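Local coordinates for hemoglobin-like protein (Methylacidiphilum infernorum, PDB 4NK2) that binds haem b and, as a group II truncated haemoglobin, probably binds and carries oxygen, at residues A[180-183]-A[184-188]; A[72-76]-A[77-81]; A[56-59]-A[60-64]. All coordinates share one frame; numbering follows the deposited sequence.

Interaction 1 (A[180-183]-A[184-188])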
# COMPACT_ATOMS: atom_id res chain seq x y z
N ARG A 180 -9.82 1.97 -9.48
CA ARG A 180 -10.84 2.23 -10.50
C ARG A 180 -11.04 3.72 -10.72
O ARG A 180 -11.14 4.49 -9.76
CB ARG A 180 -12.15 1.60 -10.02
CG ARG A 180 -13.38 1.89 -10.86
CD ARG A 180 -14.58 1.55 -10.01
NE ARG A 180 -15.84 1.59 -10.74
CZ ARG A 180 -17.02 1.32 -10.19
NH1 ARG A 180 -17.08 0.99 -8.91
NH2 ARG A 180 -18.12 1.37 -10.92
N ARG A 181 -11.10 4.14 -11.98
CA ARG A 181 -11.46 5.53 -12.28
C ARG A 181 -12.97 5.63 -12.43
O ARG A 181 -13.61 4.75 -13.04
CB ARG A 181 -10.76 6.02 -13.55
CG ARG A 181 -9.23 6.02 -13.48
CD ARG A 181 -8.74 6.60 -12.16
NE ARG A 181 -9.14 8.00 -11.95
CZ ARG A 181 -8.58 9.03 -12.59
NH1 ARG A 181 -7.64 8.81 -13.49
NH2 ARG A 181 -8.98 10.27 -12.33
N VAL A 182 -13.57 6.68 -11.87
CA VAL A 182 -14.99 6.93 -12.03
C VAL A 182 -15.19 8.32 -12.63
O VAL A 182 -15.35 9.29 -11.91
CB VAL A 182 -15.74 6.82 -10.69
CG1 VAL A 182 -17.25 6.95 -10.90
CG2 VAL A 182 -15.42 5.50 -10.00
N PRO A 183 -15.15 8.42 -13.97
CA PRO A 183 -15.32 9.74 -14.58
C PRO A 183 -16.76 10.22 -14.41
O PRO A 183 -17.68 9.39 -14.29
CB PRO A 183 -15.02 9.49 -16.06
CG PRO A 183 -15.33 8.03 -16.26
CD PRO A 183 -14.93 7.36 -14.97
N TYR A 184 -16.95 11.53 -14.39
CA TYR A 184 -18.27 12.10 -14.15
C TYR A 184 -19.30 11.55 -15.13
O TYR A 184 -20.47 11.39 -14.80
CB TYR A 184 -18.19 13.62 -14.24
CG TYR A 184 -19.47 14.32 -13.86
CD1 TYR A 184 -19.89 14.34 -12.54
CD2 TYR A 184 -20.24 14.97 -14.82
CE1 TYR A 184 -21.05 14.99 -12.17
CE2 TYR A 184 -21.40 15.62 -14.47
CZ TYR A 184 -21.80 15.63 -13.15
OH TYR A 184 -22.97 16.29 -12.82
N SER A 185 -18.84 11.23 -16.34
CA SER A 185 -19.75 10.76 -17.39
C SER A 185 -20.43 9.45 -17.02
O SER A 185 -21.58 9.22 -17.41
CB SER A 185 -18.98 10.60 -18.70
OG SER A 185 -17.94 9.65 -18.56
N GLU A 186 -19.75 8.62 -16.25
CA GLU A 186 -20.32 7.35 -15.81
C GLU A 186 -21.47 7.53 -14.84
O GLU A 186 -22.32 6.67 -14.74
CB GLU A 186 -19.24 6.49 -15.16
CG GLU A 186 -19.72 5.15 -14.67
CD GLU A 186 -18.60 4.34 -14.06
OE1 GLU A 186 -17.44 4.65 -14.32
OE2 GLU A 186 -18.89 3.41 -13.31
N ILE A 187 -21.50 8.64 -14.13
CA ILE A 187 -22.50 8.86 -13.09
C ILE A 187 -23.38 10.09 -13.30
O ILE A 187 -24.25 10.37 -12.47
CB ILE A 187 -21.84 8.99 -11.69
CG1 ILE A 187 -20.99 10.26 -11.63
CG2 ILE A 187 -21.00 7.76 -11.37
CD1 ILE A 187 -20.28 10.45 -10.28
N GLN A 188 -23.18 10.82 -14.40
CA GLN A 188 -23.88 12.09 -14.56
C GLN A 188 -25.39 11.94 -14.62
O GLN A 188 -26.12 12.81 -14.12
CB GLN A 188 -23.35 12.87 -15.78
CG GLN A 188 -23.45 12.14 -17.11
CD GLN A 188 -22.69 12.87 -18.20
OE1 GLN A 188 -22.36 14.05 -18.07
NE2 GLN A 188 -22.40 12.16 -19.28
O HOH W 1 -15.58 3.24 -13.24
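Y184 follows P183 into the helical turn and sends its phenol off toward L155 and E156 of helix 155-165. At S185 the side chain turns back: OG lies against the proline ring, 3.8 Å from P183 CG. E186 carries most of the contact. Its backbone N donates to P183 O (3.0 Å), approaching from above the carbonyl plane, an i to i+3 bond that closes the first turn. Its side chain then reaches back along the incoming chain. CG is anti to the backbone N (chi1 -180°) and the rest is extended, which carries the carboxylate past the proline to R180. The salt bridge joins E186 OE2 to R180 NH2 at 3.2 Å; the bond is bent, and the guanidinium and carboxylate planes are turned 38° apart. The second oxygen, OE1, lies 3.8 Å from P183 CD and accepts from a water that also takes the N-H of R180 NE (3.0 Å) and donates to R181 O, so the carboxylate is tied through both oxygens to the loop that leads into the helix. This is the N-terminal start of helix 184-192, the last helix of the chain, with P183 just ahead of its first turn. R180 has a second acidic partner in E135 through NH1, which would probably spread its charge over two carboxylates, whereas R181 turns its guanidinium to E163. I187 follows on the buried side, its N bonded to Y184 O. Its CG2 meets V182 CG1 at 3.9 Å, the two side chains crossing at about a right angle, and I187 also packs on W159 of helix 155-165, whose NE1 donates to V182 O.

Interaction 2 (A[72-76]-A[77-81])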
# COMPACT_ATOMS: atom_id res chain seq x y z
N GLU A 72 -23.03 10.46 7.43
CA GLU A 72 -24.18 9.61 7.76
C GLU A 72 -24.18 8.38 6.85
O GLU A 72 -24.40 7.25 7.31
CB GLU A 72 -25.49 10.40 7.66
CG GLU A 72 -25.60 11.47 8.73
CD GLU A 72 -26.74 12.44 8.48
OE1 GLU A 72 -27.55 12.18 7.57
OE2 GLU A 72 -26.81 13.46 9.19
N ASN A 73 -23.92 8.59 5.56
CA ASN A 73 -23.85 7.48 4.61
C ASN A 73 -22.72 6.51 4.98
O ASN A 73 -22.89 5.30 4.98
CB ASN A 73 -23.66 8.01 3.17
CG ASN A 73 -24.91 8.74 2.65
OD1 ASN A 73 -25.99 8.63 3.23
ND2 ASN A 73 -24.76 9.48 1.54
N LEU A 74 -21.55 7.06 5.28
CA LEU A 74 -20.41 6.24 5.68
C LEU A 74 -20.72 5.34 6.89
O LEU A 74 -20.28 4.19 6.93
CB LEU A 74 -19.19 7.12 5.99
CG LEU A 74 -18.45 7.69 4.78
CD1 LEU A 74 -17.41 8.69 5.26
CD2 LEU A 74 -17.78 6.56 3.98
N MET A 75 -21.49 5.84 7.85
CA MET A 75 -21.81 5.05 9.03
C MET A 75 -22.75 3.90 8.70
O MET A 75 -22.80 2.92 9.42
CB MET A 75 -22.39 5.92 10.15
CG MET A 75 -21.47 6.98 10.74
SD MET A 75 -19.86 6.47 11.36
CE MET A 75 -20.29 5.32 12.63
N LYS A 76 -23.48 4.01 7.60
CA LYS A 76 -24.39 2.97 7.19
C LYS A 76 -23.78 2.04 6.17
O LYS A 76 -24.44 1.16 5.66
CB LYS A 76 -25.65 3.60 6.58
CG LYS A 76 -26.60 4.14 7.60
CD LYS A 76 -27.36 5.32 7.05
CE LYS A 76 -27.60 5.17 5.57
NZ LYS A 76 -28.64 6.12 5.09
N SER A 77 -22.50 2.24 5.88
CA SER A 77 -21.82 1.51 4.81
C SER A 77 -20.93 0.39 5.34
O SER A 77 -20.71 0.29 6.54
CB SER A 77 -20.94 2.46 4.00
OG SER A 77 -19.73 2.70 4.71
N LYS A 78 -20.38 -0.40 4.43
CA LYS A 78 -19.52 -1.51 4.79
C LYS A 78 -18.15 -1.11 5.33
O LYS A 78 -17.40 -1.96 5.75
CB LYS A 78 -19.35 -2.46 3.62
CG LYS A 78 -20.52 -3.38 3.37
CD LYS A 78 -20.47 -3.92 1.96
CE LYS A 78 -21.38 -5.12 1.79
NZ LYS A 78 -22.78 -4.85 2.23
N ILE A 79 -17.82 0.17 5.32
CA ILE A 79 -16.59 0.61 6.00
C ILE A 79 -16.90 1.38 7.28
O ILE A 79 -16.05 2.13 7.79
CB ILE A 79 -15.67 1.46 5.09
CG1 ILE A 79 -16.42 2.67 4.52
CG2 ILE A 79 -15.07 0.59 3.99
CD1 ILE A 79 -15.51 3.67 3.79
N HIS A 80 -18.10 1.20 7.81
CA HIS A 80 -18.51 1.83 9.06
C HIS A 80 -17.54 1.57 10.20
O HIS A 80 -17.31 2.41 11.04
CB HIS A 80 -19.90 1.38 9.47
CG HIS A 80 -19.97 -0.04 9.93
ND1 HIS A 80 -19.98 -0.39 11.26
CD2 HIS A 80 -20.05 -1.21 9.24
CE1 HIS A 80 -20.06 -1.70 11.37
NE2 HIS A 80 -20.10 -2.22 10.16
N TYR A 81 -16.87 0.43 10.18
CA TYR A 81 -15.95 0.04 11.24
C TYR A 81 -14.75 0.96 11.35
O TYR A 81 -14.07 0.94 12.34
CB TYR A 81 -15.48 -1.40 11.04
CG TYR A 81 -16.38 -2.44 11.67
CD1 TYR A 81 -17.01 -2.21 12.89
CD2 TYR A 81 -16.62 -3.65 11.04
CE1 TYR A 81 -17.82 -3.16 13.45
CE2 TYR A 81 -17.43 -4.60 11.59
CZ TYR A 81 -18.03 -4.35 12.80
OH TYR A 81 -18.85 -5.30 13.35
O HOH W 2 -21.47 2.42 12.34
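S77 turns back onto the carbonyl of L74 where helix 53-75 runs out. Its CB passes 3.5 Å from L74 O and 3.6 Å from N73 O. At the tip, OG donates to L74 O at 2.7 Å, tilted 23° from the carbonyl plane. The backbone N of S77 bonds L74 O at 3.1 Å from the same face but much higher above that plane, so two donors of one residue grip one helix-end acceptor. With OG set between its N and carbonyl carbon (chi1 79°), the hydroxyl can also accept from I79 N at 3.2 Å. That makes an ST turn, which shares its first residue with a type I beta turn from S77 to H80, closed by H80 N to S77 O. Replaced by alanine, S77 would keep its N bond to L74 O but lose the hydroxyl one, which would probably leave I79 N without its acceptor and the turn less firmly held to the helix end. Beyond the serine, L74 CD2 meets I79 CD1 at 3.7 Å, next to W137 and the haem respectively. H80 lays its CB 3.3 Å from M75 O, while S77 packs on I136 and C140 of helix 131-147.

Interaction 3 (A[56-59]-A[60-64])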
# COMPACT_ATOMS: atom_id res chain seq x y z
N LEU A 56 -18.72 29.69 -3.97
CA LEU A 56 -19.64 30.76 -4.37
C LEU A 56 -21.03 30.19 -4.69
O LEU A 56 -22.05 30.73 -4.24
CB LEU A 56 -19.07 31.50 -5.57
CG LEU A 56 -18.34 32.84 -5.34
CD1 LEU A 56 -18.00 33.08 -3.91
CD2 LEU A 56 -17.10 32.93 -6.20
N ALA A 57 -21.07 29.09 -5.44
CA ALA A 57 -22.34 28.45 -5.82
C ALA A 57 -23.03 27.75 -4.65
O ALA A 57 -24.24 27.85 -4.48
CB ALA A 57 -22.11 27.47 -6.97
N ALA A 58 -22.27 27.04 -3.83
CA ALA A 58 -22.86 26.22 -2.79
C ALA A 58 -23.09 26.93 -1.46
O ALA A 58 -24.10 26.74 -0.82
CB ALA A 58 -22.04 24.97 -2.58
N GLY A 59 -22.12 27.72 -1.03
CA GLY A 59 -22.19 28.39 0.25
C GLY A 59 -21.67 27.50 1.35
O GLY A 59 -21.68 26.31 1.21
N GLU A 60 -21.20 28.09 2.44
CA GLU A 60 -20.64 27.33 3.54
C GLU A 60 -21.63 26.34 4.15
O GLU A 60 -21.29 25.21 4.36
CB GLU A 60 -20.08 28.26 4.62
CG GLU A 60 -19.62 27.53 5.83
CD GLU A 60 -18.80 28.37 6.78
OE1 GLU A 60 -18.39 29.48 6.41
OE2 GLU A 60 -18.57 27.93 7.90
N GLU A 61 -22.84 26.78 4.46
CA GLU A 61 -23.86 25.92 5.03
C GLU A 61 -24.04 24.60 4.28
O GLU A 61 -24.02 23.54 4.86
CB GLU A 61 -25.19 26.67 5.05
CG GLU A 61 -26.20 26.21 6.06
CD GLU A 61 -27.50 27.02 6.02
OE1 GLU A 61 -27.65 27.98 6.79
OE2 GLU A 61 -28.37 26.68 5.20
N LEU A 62 -24.23 24.69 2.97
CA LEU A 62 -24.47 23.51 2.15
C LEU A 62 -23.26 22.59 2.15
O LEU A 62 -23.39 21.37 2.18
CB LEU A 62 -24.76 23.93 0.70
CG LEU A 62 -25.70 23.05 -0.13
CD1 LEU A 62 -25.49 23.24 -1.61
CD2 LEU A 62 -25.55 21.62 0.23
N LEU A 63 -22.07 23.17 2.07
CA LEU A 63 -20.86 22.34 2.10
C LEU A 63 -20.75 21.60 3.43
O LEU A 63 -20.31 20.44 3.47
CB LEU A 63 -19.61 23.18 1.82
CG LEU A 63 -19.53 23.71 0.38
CD1 LEU A 63 -18.42 24.73 0.22
CD2 LEU A 63 -19.32 22.55 -0.59
N ARG A 64 -21.14 22.24 4.52
CA ARG A 64 -21.03 21.54 5.80
C ARG A 64 -22.09 20.43 5.88
O ARG A 64 -21.86 19.36 6.45
CB ARG A 64 -21.13 22.51 6.99
CG ARG A 64 -20.03 23.58 7.01
CD ARG A 64 -19.97 24.34 8.33
NE ARG A 64 -18.80 25.22 8.36
CZ ARG A 64 -17.59 24.83 8.75
NH1 ARG A 64 -17.38 23.59 9.17
NH2 ARG A 64 -16.58 25.69 8.72
O HOH W 3 -25.05 27.32 1.74
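A58 CB lies against two leucines of the next turn, 4.0 Å from L62 CD1 and 4.1 Å from L63 CG. The backbone puts L62 CB 3.3 Å from A58 O, and an unusual first torsion (chi1 -149°) swings CG, and so CD1, to A58 CB and past that oxygen. L63 is more relaxed: CG stands anti to its carbonyl carbon and comes 3.5 Å from G59 O. Between A58 and these leucines the helix is kinked at G59, where the N of E60 and E61 lack bonds to the turn before. The positive phi of G59, 86°, would jam any CB against A58 O, a conformation that glycine can take because it has none. A58 O and L62 N are 4.3 Å apart, too far for the usual helical bond, and a water joins them instead, donating to the oxygen and accepting from the N-H. Regular bonding resumes with L63 N to G59 O, 3.3 Å and in the carbonyl plane. Past the kink, E60 is extended with CG anti to its backbone N, and R64 holds its OE2 side-on with NE at 2.8 Å and NH2 at 3.1 Å, while OE1 takes Y110 OH. R64 also pairs with D99 of helix 87-104, whose V102 touches E60, L63 and R64, while L62 packs on V148 and P151 and L63 on F150, in the loop following helix 131-147.

How the interactions relate
Along the chain interaction 3 comes first, interaction 2 next and interaction 1 far later. The first two share helix 53-75: interaction 3 marks a kink near its start, interaction 2 its end, with centres 24 Å apart and nearest atoms about 8 Å apart. Interaction 1 opens helix 184-192 and lies 22 to 23 Å, centre to centre, from both. Interaction 2 comes closest to the haem, with the side chain of I79 about 4 Å from it, whereas V182 and L63 stay about 11 Å away. Helix 53-75 thus runs from a surface kink to the turn that brings I79 to the haem, while interaction 1 belongs to the surface packing of the C-terminal helix against helix 155-165.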